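PDB 3OWA: acyl-CoA dehydrogenase from Bacillus anthracis, which probably catalyses the FAD-dependent alpha,beta-dehydrogenation of acyl-CoA thioesters, as in other flavoproteins of its family. Local coordinates for residues 37-49 with 94-108. Sequence-based numbering, arbitrary orientation.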
ATOM      1  N   HIS A  37     -15.666  29.790   9.424  1.00 47.22           N
ATOM      2  CA  HIS A  37     -15.134  28.536   8.894  1.00 45.94           C
ATOM      3  C   HIS A  37     -15.060  27.505   9.996  1.00 45.71           C
ATOM      4  O   HIS A  37     -15.477  26.355   9.822  1.00 44.37           O
ATOM      5  CB  HIS A  37     -13.749  28.751   8.278  1.00 45.83           C
ATOM      6  CG  HIS A  37     -13.739  29.686   7.102  1.00 47.70           C
ATOM      7  ND1 HIS A  37     -12.696  30.557   6.848  1.00 48.94           N
ATOM      8  CD2 HIS A  37     -14.638  29.872   6.102  1.00 47.55           C
ATOM      9  CE1 HIS A  37     -12.956  31.239   5.747  1.00 51.46           C
ATOM     10  NE2 HIS A  37     -14.124  30.839   5.272  1.00 50.24           N
ATOM     11  N   LYS A  38     -14.547  27.932  11.150  1.00 46.88           N
ATOM     12  CA  LYS A  38     -14.361  27.049  12.289  1.00 46.67           C
ATOM     13  C   LYS A  38     -15.687  26.562  12.852  1.00 46.66           C
ATOM     14  O   LYS A  38     -15.805  25.399  13.266  1.00 46.07           O
ATOM     15  CB  LYS A  38     -13.570  27.754  13.373  1.00 48.48           C
ATOM     16  CG  LYS A  38     -12.131  27.902  13.037  1.00 49.50           C
ATOM     17  CD  LYS A  38     -11.452  28.736  14.100  1.00 53.28           C
ATOM     18  CE  LYS A  38      -9.985  28.951  13.751  1.00 56.59           C
ATOM     19  NZ  LYS A  38      -9.341  29.763  14.842  1.00 61.28           N
HETATM   20  N   MSE A  39     -16.683  27.441  12.862  1.00 46.60           N
HETATM   21  CA  MSE A  39     -18.003  27.047  13.323  1.00 46.89           C
HETATM   22  C   MSE A  39     -18.659  26.035  12.394  1.00 45.92           C
HETATM   23  O   MSE A  39     -19.276  25.077  12.862  1.00 44.71           O
HETATM   24  CB  MSE A  39     -18.926  28.228  13.466  1.00 47.76           C
HETATM   25  CG  MSE A  39     -20.115  27.928  14.368  1.00 50.46           C
HETATM   26 SE   MSE A  39     -21.172  29.530  14.599  0.47 58.09          SE
HETATM   27  CE  MSE A  39     -19.747  30.705  15.185  1.00 54.22           C
ATOM     28  N   ILE A  40     -18.555  26.263  11.089  1.00 45.58           N
ATOM     29  CA  ILE A  40     -19.191  25.367  10.157  1.00 45.49           C
ATOM     30  C   ILE A  40     -18.502  24.005  10.287  1.00 43.56           C
ATOM     31  O   ILE A  40     -19.153  22.964  10.237  1.00 43.17           O
ATOM     32  CB  ILE A  40     -19.218  25.956   8.726  1.00 45.96           C
ATOM     33  CG1 ILE A  40     -20.615  25.795   8.102  1.00 50.71           C
ATOM     34  CG2 ILE A  40     -18.128  25.363   7.825  1.00 47.31           C
ATOM     35  CD1 ILE A  40     -21.099  24.410   7.992  1.00 50.56           C
ATOM     36  N   ALA A  41     -17.192  24.019  10.511  1.00 43.05           N
ATOM     37  CA  ALA A  41     -16.440  22.766  10.689  1.00 41.95           C
ATOM     38  C   ALA A  41     -16.940  22.017  11.931  1.00 41.97           C
ATOM     39  O   ALA A  41     -17.117  20.806  11.888  1.00 40.47           O
ATOM     40  CB  ALA A  41     -14.945  23.021  10.782  1.00 41.69           C
ATOM     41  N   LYS A  42     -17.154  22.745  13.032  1.00 41.99           N
ATOM     42  CA  LYS A  42     -17.694  22.151  14.253  1.00 42.78           C
ATOM     43  C   LYS A  42     -19.161  21.625  14.119  1.00 41.65           C
ATOM     44  O   LYS A  42     -19.510  20.587  14.677  1.00 41.33           O
ATOM     45  CB  LYS A  42     -17.572  23.144  15.421  1.00 44.23           C
ATOM     46  CG  LYS A  42     -18.407  22.733  16.608  1.00 47.12           C
ATOM     47  CD  LYS A  42     -18.299  23.684  17.744  1.00 54.76           C
ATOM     48  CE  LYS A  42     -18.893  23.069  18.989  1.00 56.76           C
ATOM     49  NZ  LYS A  42     -20.315  22.780  18.822  1.00 57.20           N
ATOM     50  N   THR A  43     -20.000  22.363  13.403  1.00 40.80           N
ATOM     51  CA  THR A  43     -21.377  21.961  13.107  1.00 41.34           C
ATOM     52  C   THR A  43     -21.407  20.655  12.335  1.00 39.07           C
ATOM     53  O   THR A  43     -22.152  19.740  12.687  1.00 38.83           O
ATOM     54  CB  THR A  43     -22.104  23.067  12.296  1.00 42.02           C
ATOM     55  OG1 THR A  43     -22.386  24.150  13.174  1.00 46.24           O
ATOM     56  CG2 THR A  43     -23.451  22.571  11.681  1.00 43.68           C
ATOM     57  N   THR A  44     -20.565  20.567  11.316  1.00 36.42           N
ATOM     58  CA  THR A  44     -20.485  19.355  10.524  1.00 35.41           C
ATOM     59  C   THR A  44     -19.998  18.195  11.377  1.00 35.34           C
ATOM     60  O   THR A  44     -20.631  17.149  11.415  1.00 33.82           O
ATOM     61  CB  THR A  44     -19.554  19.517   9.307  1.00 33.44           C
ATOM     62  OG1 THR A  44     -19.962  20.678   8.596  1.00 37.17           O
ATOM     63  CG2 THR A  44     -19.668  18.302   8.385  1.00 34.44           C
ATOM     64  N   GLU A  45     -18.871  18.398  12.066  1.00 36.56           N
ATOM     65  CA  GLU A  45     -18.303  17.386  12.948  1.00 37.27           C
ATOM     66  C   GLU A  45     -19.311  16.837  13.966  1.00 36.07           C
ATOM     67  O   GLU A  45     -19.404  15.623  14.140  1.00 34.59           O
ATOM     68  CB  GLU A  45     -17.080  17.952  13.701  1.00 39.14           C
ATOM     69  CG  GLU A  45     -16.425  16.927  14.594  1.00 43.80           C
ATOM     70  CD  GLU A  45     -14.991  17.297  14.930  1.00 50.26           C
ATOM     71  OE1 GLU A  45     -14.093  16.511  14.583  1.00 52.34           O
ATOM     72  OE2 GLU A  45     -14.784  18.385  15.522  1.00 53.54           O
ATOM     73  N   ASP A  46     -20.057  17.719  14.617  1.00 35.80           N
ATOM     74  CA  ASP A  46     -21.080  17.307  15.578  1.00 36.89           C
ATOM     75  C   ASP A  46     -22.185  16.482  14.916  1.00 35.99           C
ATOM     76  O   ASP A  46     -22.609  15.454  15.457  1.00 35.78           O
ATOM     77  CB  ASP A  46     -21.715  18.526  16.216  1.00 38.21           C
ATOM     78  CG  ASP A  46     -20.768  19.254  17.187  1.00 44.41           C
ATOM     79  OD1 ASP A  46     -19.744  18.663  17.612  1.00 46.56           O
ATOM     80  OD2 ASP A  46     -21.071  20.413  17.534  1.00 51.03           O
ATOM     81  N   PHE A  47     -22.665  16.943  13.767  1.00 35.08           N
ATOM     82  CA  PHE A  47     -23.609  16.151  12.978  1.00 34.80           C
ATOM     83  C   PHE A  47     -23.065  14.729  12.739  1.00 33.34           C
ATOM     84  O   PHE A  47     -23.717  13.760  13.102  1.00 33.61           O
ATOM     85  CB  PHE A  47     -23.965  16.819  11.639  1.00 33.94           C
ATOM     86  CG  PHE A  47     -24.785  15.930  10.733  1.00 36.15           C
ATOM     87  CD1 PHE A  47     -24.230  15.379   9.593  1.00 34.98           C
ATOM     88  CD2 PHE A  47     -26.104  15.610  11.056  1.00 39.92           C
ATOM     89  CE1 PHE A  47     -24.990  14.531   8.760  1.00 36.53           C
ATOM     90  CE2 PHE A  47     -26.878  14.768  10.218  1.00 38.46           C
ATOM     91  CZ  PHE A  47     -26.310  14.237   9.088  1.00 36.39           C
ATOM     92  N   ILE A  48     -21.868  14.621  12.164  1.00 33.56           N
ATOM     93  CA  ILE A  48     -21.261  13.324  11.834  1.00 33.32           C
ATOM     94  C   ILE A  48     -21.086  12.418  13.084  1.00 33.54           C
ATOM     95  O   ILE A  48     -21.539  11.260  13.109  1.00 31.74           O
ATOM     96  CB  ILE A  48     -19.940  13.472  10.998  1.00 32.80           C
ATOM     97  CG1 ILE A  48     -20.260  13.538   9.500  1.00 38.01           C
ATOM     98  CG2 ILE A  48     -19.111  12.201  11.101  1.00 31.09           C
ATOM     99  CD1 ILE A  48     -20.819  14.808   9.037  1.00 46.07           C
ATOM    100  N   VAL A  49     -20.535  12.982  14.160  1.00 35.24           N
ATOM    101  CA  VAL A  49     -20.255  12.229  15.367  1.00 35.82           C
ATOM    102  C   VAL A  49     -21.543  11.864  16.114  1.00 36.30           C
ATOM    103  O   VAL A  49     -21.721  10.718  16.529  1.00 35.61           O
ATOM    104  CB  VAL A  49     -19.259  13.019  16.293  1.00 36.69           C
ATOM    105  CG1 VAL A  49     -19.197  12.430  17.702  1.00 40.13           C
ATOM    106  CG2 VAL A  49     -17.877  13.070  15.700  1.00 37.87           C
ATOM    107  N   ASP A  94     -18.773  30.253   1.046  1.00 46.56           N
ATOM    108  CA  ASP A  94     -17.542  30.311   0.260  1.00 46.95           C
ATOM    109  C   ASP A  94     -16.901  28.914   0.105  1.00 44.95           C
ATOM    110  O   ASP A  94     -17.340  27.946   0.739  1.00 42.64           O
ATOM    111  CB  ASP A  94     -16.554  31.336   0.849  1.00 48.44           C
ATOM    112  CG  ASP A  94     -15.925  30.882   2.167  1.00 51.76           C
ATOM    113  OD1 ASP A  94     -15.427  31.761   2.902  1.00 58.59           O
ATOM    114  OD2 ASP A  94     -15.904  29.681   2.492  1.00 51.52           O
ATOM    115  N   LYS A  95     -15.876  28.816  -0.743  1.00 44.66           N
ATOM    116  CA  LYS A  95     -15.284  27.516  -1.062  1.00 43.96           C
ATOM    117  C   LYS A  95     -14.510  26.886   0.113  1.00 42.75           C
ATOM    118  O   LYS A  95     -14.373  25.639   0.190  1.00 41.93           O
ATOM    119  CB  LYS A  95     -14.367  27.621  -2.284  1.00 45.19           C
ATOM    120  CG  LYS A  95     -15.063  28.053  -3.566  1.00 49.10           C
ATOM    121  CD  LYS A  95     -16.053  27.022  -4.041  1.00 52.60           C
ATOM    122  CE  LYS A  95     -17.093  27.640  -4.975  1.00 57.22           C
ATOM    123  NZ  LYS A  95     -17.746  28.826  -4.368  1.00 58.71           N
ATOM    124  N   VAL A  96     -14.012  27.720   1.016  1.00 41.33           N
ATOM    125  CA  VAL A  96     -13.333  27.235   2.205  1.00 40.99           C
ATOM    126  C   VAL A  96     -14.295  26.481   3.099  1.00 40.62           C
ATOM    127  O   VAL A  96     -13.982  25.399   3.564  1.00 40.34           O
ATOM    128  CB  VAL A  96     -12.616  28.368   2.980  1.00 41.82           C
ATOM    129  CG1 VAL A  96     -12.015  27.821   4.266  1.00 41.53           C
ATOM    130  CG2 VAL A  96     -11.507  28.979   2.124  1.00 42.62           C
ATOM    131  N   SER A  97     -15.486  27.049   3.301  1.00 41.21           N
ATOM    132  CA  SER A  97     -16.552  26.416   4.055  1.00 40.92           C
ATOM    133  C   SER A  97     -16.950  25.052   3.487  1.00 39.32           C
ATOM    134  O   SER A  97     -17.043  24.078   4.215  1.00 38.45           O
ATOM    135  CB  SER A  97     -17.781  27.346   4.110  1.00 41.09           C
ATOM    136  OG  SER A  97     -17.467  28.536   4.809  1.00 43.34           O
ATOM    137  N   SER A  98     -17.189  24.965   2.191  1.00 39.40           N
ATOM    138  CA  SER A  98     -17.565  23.654   1.641  1.00 38.54           C
ATOM    139  C   SER A  98     -16.393  22.647   1.580  1.00 37.18           C
ATOM    140  O   SER A  98     -16.621  21.439   1.570  1.00 36.89           O
ATOM    141  CB  SER A  98     -18.302  23.799   0.304  1.00 38.94           C
ATOM    142  OG  SER A  98     -17.481  24.369  -0.681  1.00 44.58           O
ATOM    143  N   ALA A  99     -15.148  23.128   1.607  1.00 36.36           N
ATOM    144  CA  ALA A  99     -13.993  22.234   1.763  1.00 35.66           C
ATOM    145  C   ALA A  99     -13.994  21.679   3.184  1.00 34.79           C
ATOM    146  O   ALA A  99     -13.782  20.503   3.397  1.00 34.77           O
ATOM    147  CB  ALA A  99     -12.665  22.951   1.453  1.00 34.65           C
ATOM    148  N   LEU A 100     -14.239  22.535   4.160  1.00 35.55           N
ATOM    149  CA  LEU A 100     -14.262  22.102   5.544  1.00 35.10           C
ATOM    150  C   LEU A 100     -15.391  21.110   5.787  1.00 34.72           C
ATOM    151  O   LEU A 100     -15.230  20.168   6.576  1.00 33.59           O
ATOM    152  CB  LEU A 100     -14.391  23.309   6.464  1.00 35.38           C
ATOM    153  CG  LEU A 100     -13.042  23.966   6.758  1.00 35.63           C
ATOM    154  CD1 LEU A 100     -13.194  25.348   7.448  1.00 38.82           C
ATOM    155  CD2 LEU A 100     -12.183  23.030   7.607  1.00 33.07           C
ATOM    156  N   ILE A 101     -16.530  21.307   5.110  1.00 32.95           N
ATOM    157  CA  ILE A 101     -17.604  20.348   5.238  1.00 32.56           C
ATOM    158  C   ILE A 101     -17.161  18.951   4.722  1.00 32.10           C
ATOM    159  O   ILE A 101     -17.363  17.926   5.397  1.00 32.22           O
ATOM    160  CB  ILE A 101     -18.908  20.820   4.537  1.00 32.76           C
ATOM    161  CG1 ILE A 101     -19.549  21.999   5.302  1.00 33.71           C
ATOM    162  CG2 ILE A 101     -19.916  19.650   4.422  1.00 29.13           C
ATOM    163  CD1 ILE A 101     -20.520  22.847   4.423  1.00 34.85           C
ATOM    164  N   ALA A 102     -16.497  18.915   3.567  1.00 31.06           N
ATOM    165  CA  ALA A 102     -15.984  17.633   3.036  1.00 29.93           C
ATOM    166  C   ALA A 102     -14.922  16.999   3.935  1.00 29.33           C
ATOM    167  O   ALA A 102     -14.915  15.773   4.148  1.00 28.87           O
ATOM    168  CB  ALA A 102     -15.450  17.798   1.607  1.00 28.64           C
ATOM    169  N   GLU A 103     -14.055  17.834   4.501  1.00 29.98           N
ATOM    170  CA  GLU A 103     -13.026  17.347   5.379  1.00 30.76           C
ATOM    171  C   GLU A 103     -13.651  16.628   6.575  1.00 30.71           C
ATOM    172  O   GLU A 103     -13.209  15.541   6.945  1.00 31.87           O
ATOM    173  CB  GLU A 103     -12.066  18.476   5.850  1.00 30.53           C
ATOM    174  CG  GLU A 103     -10.789  17.900   6.481  1.00 34.81           C
ATOM    175  CD  GLU A 103      -9.943  18.908   7.253  1.00 39.52           C
ATOM    176  OE1 GLU A 103      -9.458  18.526   8.343  1.00 42.09           O
ATOM    177  OE2 GLU A 103      -9.741  20.059   6.778  1.00 40.13           O
ATOM    178  N   LYS A 104     -14.655  17.226   7.179  1.00 31.02           N
ATOM    179  CA  LYS A 104     -15.306  16.627   8.344  1.00 31.45           C
ATOM    180  C   LYS A 104     -16.189  15.429   7.988  1.00 31.86           C
ATOM    181  O   LYS A 104     -16.272  14.463   8.790  1.00 31.76           O
ATOM    182  CB  LYS A 104     -16.116  17.673   9.092  1.00 31.60           C
ATOM    183  CG  LYS A 104     -15.259  18.842   9.601  1.00 33.42           C
ATOM    184  CD  LYS A 104     -14.230  18.310  10.565  1.00 34.16           C
ATOM    185  CE  LYS A 104     -13.492  19.395  11.293  1.00 38.54           C
ATOM    186  NZ  LYS A 104     -12.249  18.775  11.842  1.00 41.51           N
ATOM    187  N   PHE A 105     -16.814  15.455   6.800  1.00 31.07           N
ATOM    188  CA  PHE A 105     -17.575  14.270   6.336  1.00 31.70           C
ATOM    189  C   PHE A 105     -16.741  12.988   6.204  1.00 32.11           C
ATOM    190  O   PHE A 105     -17.253  11.858   6.360  1.00 31.22           O
ATOM    191  CB  PHE A 105     -18.365  14.560   5.030  1.00 31.01           C
ATOM    192  CG  PHE A 105     -19.818  14.813   5.264  1.00 32.28           C
ATOM    193  CD1 PHE A 105     -20.742  13.786   5.155  1.00 30.68           C
ATOM    194  CD2 PHE A 105     -20.270  16.094   5.610  1.00 31.86           C
ATOM    195  CE1 PHE A 105     -22.116  14.044   5.419  1.00 31.30           C
ATOM    196  CE2 PHE A 105     -21.627  16.331   5.881  1.00 32.58           C
ATOM    197  CZ  PHE A 105     -22.538  15.304   5.773  1.00 32.52           C
ATOM    198  N   SER A 106     -15.453  13.136   5.871  1.00 32.79           N
ATOM    199  CA  SER A 106     -14.547  11.960   5.782  1.00 32.09           C
ATOM    200  C   SER A 106     -14.559  11.029   7.019  1.00 31.92           C
ATOM    201  O   SER A 106     -14.324   9.831   6.910  1.00 31.21           O
ATOM    202  CB  SER A 106     -13.126  12.397   5.447  1.00 31.32           C
ATOM    203  OG  SER A 106     -12.579  12.991   6.610  1.00 37.89           O
ATOM    204  N   ARG A 107     -14.896  11.566   8.185  1.00 31.81           N
ATOM    205  CA  ARG A 107     -15.032  10.747   9.389  1.00 32.49           C
ATOM    206  C   ARG A 107     -16.048   9.590   9.189  1.00 33.34           C
ATOM    207  O   ARG A 107     -15.920   8.526   9.815  1.00 33.30           O
ATOM    208  CB  ARG A 107     -15.376  11.664  10.586  1.00 34.35           C
ATOM    209  CG  ARG A 107     -15.620  10.962  11.909  1.00 36.84           C
ATOM    210  CD  ARG A 107     -14.326  10.800  12.742  1.00 37.73           C
ATOM    211  NE  ARG A 107     -14.654  10.163  14.022  1.00 37.07           N
ATOM    212  CZ  ARG A 107     -14.760  10.812  15.175  1.00 39.06           C
ATOM    213  NH1 ARG A 107     -14.499  12.113  15.230  1.00 40.06           N
ATOM    214  NH2 ARG A 107     -15.102  10.156  16.281  1.00 38.36           N
ATOM    215  N   ALA A 108     -17.013   9.765   8.271  1.00 30.56           N
ATOM    216  CA  ALA A 108     -18.110   8.845   8.173  1.00 30.93           C
ATOM    217  C   ALA A 108     -17.883   7.821   7.067  1.00 30.24           C
ATOM    218  O   ALA A 108     -18.854   7.296   6.521  1.00 31.55           O
ATOM    219  CB  ALA A 108     -19.410   9.617   7.916  1.00 30.63           C
TER
HETATM  220  O   HOH W   1     -13.983  14.109  13.003  1.00 47.56           O
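H37 and D94 open a textbook case of two helices packing nearly in parallel, here within the all-helical N-terminal domain of the acyl-CoA dehydrogenase fold; the axes of the two segments come within 8.8 Å at their closest and cross at -28°. The imidazole of H37 lies beside the start of helix 95-105, and its NE2 donates to the syn lone pair of D94 OD1 (2.9 Å) in an almost straight bond, at 177°. The acceptor lies in the ring plane, although the carboxylate itself is turned well out of it. The same D94 is the N-cap of the helix: its OD2 takes the backbone N of S97 at 2.8 Å, so one carboxylate ties the neighbouring helix to a helix start. V96 CG1 sits 3.6 Å from the H37 ring centroid, straight over one face, a CH-pi contact that, together with the bond at the edge, should fix the ring's rotation. The other ring nitrogen, ND1, is hydrogen-bonded to the backbone N of S34.

Along the middle, the A41 methyl lies beside L100 CD2 and K104 CE, and A41 CA is 5.6 Å from L100 CA. T44 divides its branches, OG1 returning to its own helix by a bond to I40 O, while CG2, anti to the backbone N, points between K104 CB and the ring of F105. The aliphatic part of K104 bends at chi2 (-61°) and runs past A41 O. Farther along, I48 CD1 stands 3.5 Å above the centre of the F105 ring, which also stacks with H115 of helix 110-122. At the far end V49 CG2 covers one face of the R107 guanidinium, and a water at that group's edge accepts from R107 NH1 (3.0 Å) and donates to E45 OE1 (2.9 Å).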